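Local coordinates for protein Serpin48 (Tenebrio molitor, PDB 3OZQ) that inhibits the serine protease SPE with high specificity, as a serpin of insect innate immunity, at residues V140-V152 with R162-K174. Sequence-based numbering, arbitrary orientation.
Sequences VEEQTQHKIQNLV and RVVLINALYFNAK
The chi1 of Y170, 72°, sets CG between the backbone N and the carbonyl carbon and raises the ring from strand 163-174 to the turn 144-147. There Y170 OH donates a hydrogen bond to Q145 OE1, 2.9 Å away. OE1 lies at the ring edge, near its plane. The Q145 chain is bent at chi2, and its amide plane stands 68° from the ring. T144 O and the I148 methyl CD1 approach the same ring obliquely.

L151 has CG anti to the backbone N (chi1 -172°), and its two methyls reach the strand between them. CD1 of L151 lies 3.6 Å from A168 CB and also meets I166 CG2, and CD2 lies 3.5 Å from I166 CD1. The L151 and I166 side chains run past each other in opposite directions. V152 crosses I166 at about a right angle, with its CG2 3.6 Å from I166 CD1. V140, on the last turn of helix 129-143, bridges two side chains on this face of the strand: CG1 is 3.9 Å from A168 CB, and CG2 is 3.7 Å from I166 CG2. The small A168 is thus met by V140, I148 and L151.

The I148 methyl CD1 comes within 3.4 Å of L169 O. This carbonyl is buried and has no hydrogen-bond partner in the model. T144 ties the turn back to the helix, its OG1 donating to V140 O at 2.7 Å, from above the carbonyl plane.

Nearby, the Y170 ring stacks on H92 and meets F318 of strand 310-321. M136 of helix 129-143 also touches I166 and V152. This packing is characteristic of the serpin fold: helix F and the loop after it lie over strand 3 of the central β-sheet A, next to strand 5 (310-321).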
ATOM      1  N   VAL A 140       8.911  -6.274 -13.933  1.00 42.03           N
ATOM      2  CA  VAL A 140       7.856  -5.471 -13.319  1.00 36.56           C
ATOM      3  C   VAL A 140       6.895  -4.897 -14.361  1.00 43.36           C
ATOM      4  O   VAL A 140       5.683  -4.892 -14.161  1.00 39.90           O
ATOM      5  CB  VAL A 140       8.444  -4.315 -12.485  1.00 34.58           C
ATOM      6  CG1 VAL A 140       7.383  -3.206 -12.257  1.00 34.75           C
ATOM      7  CG2 VAL A 140       8.990  -4.832 -11.169  1.00 37.56           C
ATOM      8  N   GLU A 141       7.434  -4.411 -15.476  1.00 42.33           N
ATOM      9  CA  GLU A 141       6.577  -3.838 -16.511  1.00 40.42           C
ATOM     10  C   GLU A 141       5.669  -4.900 -17.106  1.00 43.15           C
ATOM     11  O   GLU A 141       4.466  -4.704 -17.179  1.00 46.23           O
ATOM     12  CB  GLU A 141       7.395  -3.162 -17.614  1.00 46.53           C
ATOM     13  CG  GLU A 141       8.045  -1.855 -17.188  1.00 47.07           C
ATOM     14  CD  GLU A 141       8.530  -1.021 -18.371  1.00 56.16           C
ATOM     15  OE1 GLU A 141       9.739  -0.711 -18.411  1.00 60.10           O
ATOM     16  OE2 GLU A 141       7.712  -0.663 -19.254  1.00 54.60           O
ATOM     17  N   GLU A 142       6.238  -6.027 -17.532  1.00 41.97           N
ATOM     18  CA  GLU A 142       5.415  -7.095 -18.095  1.00 45.20           C
ATOM     19  C   GLU A 142       4.292  -7.506 -17.133  1.00 48.22           C
ATOM     20  O   GLU A 142       3.178  -7.799 -17.556  1.00 50.22           O
ATOM     21  CB  GLU A 142       6.261  -8.315 -18.451  1.00 48.48           C
ATOM     22  CG  GLU A 142       5.589  -9.649 -18.134  1.00 55.21           C
ATOM     23  CD  GLU A 142       6.536 -10.661 -17.469  1.00 59.51           C
ATOM     24  OE1 GLU A 142       7.679 -10.849 -17.959  1.00 58.59           O
ATOM     25  OE2 GLU A 142       6.135 -11.265 -16.447  1.00 60.95           O
ATOM     26  N   GLN A 143       4.598  -7.520 -15.841  1.00 43.35           N
ATOM     27  CA  GLN A 143       3.659  -7.997 -14.826  1.00 49.22           C
ATOM     28  C   GLN A 143       2.644  -6.942 -14.379  1.00 46.75           C
ATOM     29  O   GLN A 143       1.672  -7.264 -13.701  1.00 47.25           O
ATOM     30  CB  GLN A 143       4.418  -8.517 -13.602  1.00 45.89           C
ATOM     31  CG  GLN A 143       5.045  -9.877 -13.795  1.00 50.59           C
ATOM     32  CD  GLN A 143       4.000 -10.952 -13.980  1.00 57.84           C
ATOM     33  OE1 GLN A 143       3.269 -11.294 -13.044  1.00 62.94           O
ATOM     34  NE2 GLN A 143       3.901 -11.477 -15.196  1.00 60.39           N
ATOM     35  N   THR A 144       2.879  -5.687 -14.744  1.00 47.17           N
ATOM     36  CA  THR A 144       1.935  -4.617 -14.413  1.00 44.06           C
ATOM     37  C   THR A 144       1.406  -3.918 -15.657  1.00 47.55           C
ATOM     38  O   THR A 144       1.097  -2.735 -15.608  1.00 48.16           O
ATOM     39  CB  THR A 144       2.572  -3.532 -13.522  1.00 43.72           C
ATOM     40  OG1 THR A 144       3.759  -3.025 -14.147  1.00 44.62           O
ATOM     41  CG2 THR A 144       2.905  -4.072 -12.140  1.00 39.45           C
ATOM     42  N   GLN A 145       1.292  -4.657 -16.759  1.00 49.83           N
ATOM     43  CA  GLN A 145       0.894  -4.101 -18.052  1.00 49.58           C
ATOM     44  C   GLN A 145       1.561  -2.760 -18.355  1.00 51.20           C
ATOM     45  O   GLN A 145       0.908  -1.812 -18.798  1.00 54.65           O
ATOM     46  CB  GLN A 145      -0.636  -3.995 -18.191  1.00 54.93           C
ATOM     47  CG  GLN A 145      -1.438  -4.108 -16.891  1.00 56.01           C
ATOM     48  CD  GLN A 145      -1.261  -5.451 -16.208  1.00 56.09           C
ATOM     49  OE1 GLN A 145      -1.225  -5.541 -14.977  1.00 55.54           O
ATOM     50  NE2 GLN A 145      -1.139  -6.503 -17.006  1.00 58.57           N
ATOM     51  N   HIS A 146       2.865  -2.697 -18.108  1.00 50.72           N
ATOM     52  CA  HIS A 146       3.682  -1.514 -18.402  1.00 50.18           C
ATOM     53  C   HIS A 146       3.269  -0.242 -17.668  1.00 50.05           C
ATOM     54  O   HIS A 146       3.766   0.841 -17.983  1.00 47.85           O
ATOM     55  CB  HIS A 146       3.777  -1.276 -19.916  1.00 51.24           C
ATOM     56  CG  HIS A 146       4.401  -2.419 -20.657  1.00 53.07           C
ATOM     57  ND1 HIS A 146       5.702  -2.390 -21.117  1.00 57.64           N
ATOM     58  CD2 HIS A 146       3.911  -3.635 -20.998  1.00 53.82           C
ATOM     59  CE1 HIS A 146       5.981  -3.532 -21.720  1.00 56.85           C
ATOM     60  NE2 HIS A 146       4.913  -4.308 -21.657  1.00 60.85           N
ATOM     61  N   LYS A 147       2.392  -0.388 -16.673  1.00 43.70           N
ATOM     62  CA  LYS A 147       1.904   0.735 -15.868  1.00 46.77           C
ATOM     63  C   LYS A 147       2.928   1.226 -14.835  1.00 41.38           C
ATOM     64  O   LYS A 147       2.853   2.361 -14.356  1.00 43.39           O
ATOM     65  CB  LYS A 147       0.621   0.342 -15.128  1.00 48.88           C
ATOM     66  CG  LYS A 147      -0.565  -0.077 -16.004  1.00 50.54           C
ATOM     67  CD  LYS A 147      -1.135   1.081 -16.807  1.00 58.99           C
ATOM     68  CE  LYS A 147      -2.597   0.834 -17.193  1.00 60.46           C
ATOM     69  NZ  LYS A 147      -2.889  -0.609 -17.434  1.00 59.06           N
ATOM     70  N   ILE A 148       3.869   0.356 -14.478  1.00 44.42           N
ATOM     71  CA  ILE A 148       4.877   0.679 -13.474  1.00 39.75           C
ATOM     72  C   ILE A 148       6.273   0.483 -14.043  1.00 39.95           C
ATOM     73  O   ILE A 148       6.687  -0.629 -14.363  1.00 37.99           O
ATOM     74  CB  ILE A 148       4.674  -0.127 -12.172  1.00 38.44           C
ATOM     75  CG1 ILE A 148       3.342   0.278 -11.528  1.00 36.63           C
ATOM     76  CG2 ILE A 148       5.853   0.088 -11.212  1.00 33.31           C
ATOM     77  CD1 ILE A 148       3.095  -0.342 -10.165  1.00 40.95           C
ATOM     78  N   GLN A 149       6.986   1.588 -14.187  1.00 37.67           N
ATOM     79  CA  GLN A 149       8.243   1.570 -14.902  1.00 42.82           C
ATOM     80  C   GLN A 149       9.366   2.044 -14.004  1.00 40.23           C
ATOM     81  O   GLN A 149       9.127   2.761 -13.022  1.00 38.58           O
ATOM     82  CB  GLN A 149       8.142   2.432 -16.165  1.00 45.67           C
ATOM     83  CG  GLN A 149       7.104   1.923 -17.151  1.00 46.96           C
ATOM     84  CD  GLN A 149       7.171   2.628 -18.492  1.00 56.44           C
ATOM     85  OE1 GLN A 149       7.819   3.667 -18.631  1.00 58.52           O
ATOM     86  NE2 GLN A 149       6.504   2.059 -19.494  1.00 58.82           N
ATOM     87  N   ASN A 150      10.579   1.607 -14.326  1.00 39.45           N
ATOM     88  CA  ASN A 150      11.769   2.088 -13.656  1.00 38.87           C
ATOM     89  C   ASN A 150      11.687   1.994 -12.148  1.00 38.12           C
ATOM     90  O   ASN A 150      12.048   2.931 -11.440  1.00 41.26           O
ATOM     91  CB  ASN A 150      12.037   3.534 -14.079  1.00 39.22           C
ATOM     92  CG  ASN A 150      12.404   3.635 -15.534  1.00 46.53           C
ATOM     93  OD1 ASN A 150      13.526   3.309 -15.913  1.00 51.39           O
ATOM     94  ND2 ASN A 150      11.456   4.055 -16.367  1.00 43.46           N
ATOM     95  N   LEU A 151      11.207   0.864 -11.653  1.00 32.68           N
ATOM     96  CA  LEU A 151      11.123   0.671 -10.217  1.00 38.82           C
ATOM     97  C   LEU A 151      12.506   0.737  -9.580  1.00 36.13           C
ATOM     98  O   LEU A 151      12.712   1.472  -8.617  1.00 38.18           O
ATOM     99  CB  LEU A 151      10.436  -0.656  -9.879  1.00 37.63           C
ATOM    100  CG  LEU A 151      10.121  -0.860  -8.393  1.00 35.23           C
ATOM    101  CD1 LEU A 151       8.889  -1.748  -8.204  1.00 33.33           C
ATOM    102  CD2 LEU A 151      11.329  -1.420  -7.657  1.00 31.52           C
ATOM    103  N   VAL A 152      13.440  -0.041 -10.122  1.00 35.95           N
ATOM    104  CA  VAL A 152      14.806  -0.134  -9.590  1.00 34.20           C
ATOM    105  C   VAL A 152      15.669   0.941 -10.238  1.00 43.55           C
ATOM    106  O   VAL A 152      15.764   1.027 -11.468  1.00 39.02           O
ATOM    107  CB  VAL A 152      15.440  -1.517  -9.867  1.00 41.95           C
ATOM    108  CG1 VAL A 152      16.917  -1.550  -9.417  1.00 38.11           C
ATOM    109  CG2 VAL A 152      14.640  -2.637  -9.183  1.00 39.96           C
ATOM    110  N   ARG A 162      23.037  -8.356  -2.471  1.00 35.68           N
ATOM    111  CA  ARG A 162      22.863  -9.790  -2.207  1.00 33.30           C
ATOM    112  C   ARG A 162      21.419 -10.264  -2.376  1.00 35.35           C
ATOM    113  O   ARG A 162      21.162 -11.236  -3.073  1.00 34.19           O
ATOM    114  CB  ARG A 162      23.360 -10.138  -0.798  1.00 35.28           C
ATOM    115  CG  ARG A 162      24.859 -10.530  -0.749  1.00 36.94           C
ATOM    116  CD  ARG A 162      25.523 -10.142   0.580  1.00 39.03           C
ATOM    117  NE  ARG A 162      25.492  -8.690   0.826  1.00 41.19           N
ATOM    118  CZ  ARG A 162      25.883  -8.119   1.964  1.00 39.43           C
ATOM    119  NH1 ARG A 162      26.339  -8.868   2.956  1.00 47.61           N
ATOM    120  NH2 ARG A 162      25.826  -6.809   2.114  1.00 39.95           N
ATOM    121  N   VAL A 163      20.483  -9.586  -1.716  1.00 35.52           N
ATOM    122  CA  VAL A 163      19.057  -9.847  -1.948  1.00 36.37           C
ATOM    123  C   VAL A 163      18.267  -8.558  -2.099  1.00 34.34           C
ATOM    124  O   VAL A 163      18.379  -7.638  -1.270  1.00 34.23           O
ATOM    125  CB  VAL A 163      18.413 -10.671  -0.816  1.00 35.35           C
ATOM    126  CG1 VAL A 163      16.900 -10.819  -1.056  1.00 33.65           C
ATOM    127  CG2 VAL A 163      19.079 -12.037  -0.701  1.00 38.11           C
ATOM    128  N   VAL A 164      17.458  -8.499  -3.155  1.00 32.29           N
ATOM    129  CA  VAL A 164      16.615  -7.347  -3.395  1.00 34.15           C
ATOM    130  C   VAL A 164      15.160  -7.788  -3.424  1.00 33.54           C
ATOM    131  O   VAL A 164      14.802  -8.699  -4.173  1.00 33.75           O
ATOM    132  CB  VAL A 164      16.968  -6.659  -4.728  1.00 37.09           C
ATOM    133  CG1 VAL A 164      15.990  -5.520  -5.016  1.00 32.69           C
ATOM    134  CG2 VAL A 164      18.405  -6.154  -4.682  1.00 34.06           C
ATOM    135  N   LEU A 165      14.345  -7.148  -2.586  1.00 32.95           N
ATOM    136  CA  LEU A 165      12.883  -7.309  -2.607  1.00 33.33           C
ATOM    137  C   LEU A 165      12.263  -6.237  -3.480  1.00 31.51           C
ATOM    138  O   LEU A 165      12.432  -5.049  -3.228  1.00 30.06           O
ATOM    139  CB  LEU A 165      12.278  -7.167  -1.207  1.00 30.02           C
ATOM    140  CG  LEU A 165      12.729  -7.979   0.010  1.00 35.59           C
ATOM    141  CD1 LEU A 165      11.541  -8.465   0.820  1.00 29.11           C
ATOM    142  CD2 LEU A 165      13.692  -9.113  -0.311  1.00 28.97           C
ATOM    143  N   ILE A 166      11.536  -6.668  -4.498  1.00 30.99           N
ATOM    144  CA  ILE A 166      10.817  -5.759  -5.377  1.00 30.79           C
ATOM    145  C   ILE A 166       9.323  -5.918  -5.119  1.00 34.05           C
ATOM    146  O   ILE A 166       8.839  -7.044  -5.015  1.00 32.74           O
ATOM    147  CB  ILE A 166      11.063  -6.125  -6.837  1.00 35.01           C
ATOM    148  CG1 ILE A 166      12.475  -5.718  -7.239  1.00 39.29           C
ATOM    149  CG2 ILE A 166      10.049  -5.450  -7.715  1.00 37.97           C
ATOM    150  CD1 ILE A 166      12.915  -4.415  -6.629  1.00 35.62           C
ATOM    151  N   ASN A 167       8.608  -4.800  -5.026  1.00 29.70           N
ATOM    152  CA  ASN A 167       7.174  -4.802  -4.658  1.00 33.00           C
ATOM    153  C   ASN A 167       6.398  -3.710  -5.383  1.00 32.34           C
ATOM    154  O   ASN A 167       6.305  -2.595  -4.903  1.00 31.18           O
ATOM    155  CB  ASN A 167       7.055  -4.599  -3.148  1.00 32.47           C
ATOM    156  CG  ASN A 167       5.621  -4.630  -2.640  1.00 33.19           C
ATOM    157  OD1 ASN A 167       4.707  -5.111  -3.306  1.00 34.07           O
ATOM    158  ND2 ASN A 167       5.439  -4.148  -1.422  1.00 26.69           N
ATOM    159  N   ALA A 168       5.855  -4.039  -6.546  1.00 33.37           N
ATOM    160  CA  ALA A 168       5.135  -3.083  -7.365  1.00 30.35           C
ATOM    161  C   ALA A 168       3.672  -3.470  -7.362  1.00 35.13           C
ATOM    162  O   ALA A 168       3.344  -4.647  -7.496  1.00 34.41           O
ATOM    163  CB  ALA A 168       5.642  -3.102  -8.764  1.00 32.57           C
ATOM    164  N   LEU A 169       2.796  -2.485  -7.218  1.00 31.35           N
ATOM    165  CA  LEU A 169       1.359  -2.761  -7.246  1.00 36.07           C
ATOM    166  C   LEU A 169       0.496  -1.553  -7.546  1.00 35.69           C
ATOM    167  O   LEU A 169       0.941  -0.408  -7.509  1.00 33.63           O
ATOM    168  CB  LEU A 169       0.848  -3.432  -5.949  1.00 33.65           C
ATOM    169  CG  LEU A 169       1.229  -3.021  -4.513  1.00 35.92           C
ATOM    170  CD1 LEU A 169       1.911  -1.692  -4.369  1.00 37.25           C
ATOM    171  CD2 LEU A 169       0.064  -3.151  -3.493  1.00 27.92           C
ATOM    172  N   TYR A 170      -0.763  -1.848  -7.836  1.00 37.72           N
ATOM    173  CA  TYR A 170      -1.774  -0.839  -8.062  1.00 33.86           C
ATOM    174  C   TYR A 170      -3.112  -1.555  -8.023  1.00 37.79           C
ATOM    175  O   TYR A 170      -3.183  -2.770  -8.227  1.00 34.92           O
ATOM    176  CB  TYR A 170      -1.562  -0.127  -9.401  1.00 38.29           C
ATOM    177  CG  TYR A 170      -1.879  -0.963 -10.619  1.00 42.52           C
ATOM    178  CD1 TYR A 170      -3.150  -0.947 -11.181  1.00 41.89           C
ATOM    179  CD2 TYR A 170      -0.905  -1.761 -11.217  1.00 41.61           C
ATOM    180  CE1 TYR A 170      -3.447  -1.703 -12.303  1.00 43.22           C
ATOM    181  CE2 TYR A 170      -1.193  -2.528 -12.340  1.00 43.36           C
ATOM    182  CZ  TYR A 170      -2.470  -2.491 -12.879  1.00 47.60           C
ATOM    183  OH  TYR A 170      -2.772  -3.246 -13.990  1.00 49.55           O
ATOM    184  N   PHE A 171      -4.164  -0.791  -7.755  1.00 39.24           N
ATOM    185  CA  PHE A 171      -5.492  -1.325  -7.494  1.00 41.81           C
ATOM    186  C   PHE A 171      -6.444  -0.850  -8.580  1.00 45.13           C
ATOM    187  O   PHE A 171      -6.314   0.262  -9.087  1.00 41.77           O
ATOM    188  CB  PHE A 171      -5.988  -0.803  -6.147  1.00 41.64           C
ATOM    189  CG  PHE A 171      -7.228  -1.486  -5.644  1.00 43.23           C
ATOM    190  CD1 PHE A 171      -7.234  -2.849  -5.402  1.00 45.23           C
ATOM    191  CD2 PHE A 171      -8.389  -0.760  -5.396  1.00 40.74           C
ATOM    192  CE1 PHE A 171      -8.382  -3.482  -4.920  1.00 50.41           C
ATOM    193  CE2 PHE A 171      -9.535  -1.389  -4.915  1.00 43.77           C
ATOM    194  CZ  PHE A 171      -9.527  -2.751  -4.670  1.00 41.06           C
ATOM    195  N   ASN A 172      -7.402  -1.700  -8.928  1.00 44.34           N
ATOM    196  CA  ASN A 172      -8.422  -1.345  -9.901  1.00 44.32           C
ATOM    197  C   ASN A 172      -9.817  -1.651  -9.366  1.00 46.27           C
ATOM    198  O   ASN A 172     -10.123  -2.804  -9.045  1.00 44.02           O
ATOM    199  CB  ASN A 172      -8.177  -2.089 -11.208  1.00 46.57           C
ATOM    200  CG  ASN A 172      -9.315  -1.921 -12.191  1.00 54.69           C
ATOM    201  OD1 ASN A 172      -9.312  -1.000 -13.016  1.00 58.13           O
ATOM    202  ND2 ASN A 172     -10.306  -2.803 -12.104  1.00 52.29           N
ATOM    203  N   ALA A 173     -10.653  -0.616  -9.252  1.00 46.25           N
ATOM    204  CA  ALA A 173     -12.003  -0.769  -8.717  1.00 44.44           C
ATOM    205  C   ALA A 173     -12.981   0.219  -9.332  1.00 45.24           C
ATOM    206  O   ALA A 173     -12.585   1.233  -9.915  1.00 48.23           O
ATOM    207  CB  ALA A 173     -12.015  -0.638  -7.192  1.00 39.52           C
ATOM    208  N   LYS A 174     -14.264  -0.098  -9.202  1.00 44.04           N
ATOM    209  CA  LYS A 174     -15.335   0.759  -9.698  1.00 47.20           C
ATOM    210  C   LYS A 174     -16.146   1.303  -8.533  1.00 45.17           C
ATOM    211  O   LYS A 174     -16.491   0.561  -7.612  1.00 45.66           O
ATOM    212  CB  LYS A 174     -16.270  -0.029 -10.611  1.00 46.79           C
ATOM    213  CG  LYS A 174     -15.624  -0.639 -11.837  1.00 51.27           C
ATOM    214  CD  LYS A 174     -15.116   0.409 -12.812  1.00 50.49           C
ATOM    215  CE  LYS A 174     -14.578  -0.270 -14.066  1.00 53.49           C
ATOM    216  NZ  LYS A 174     -14.096   0.701 -15.096  1.00 62.58           N
TER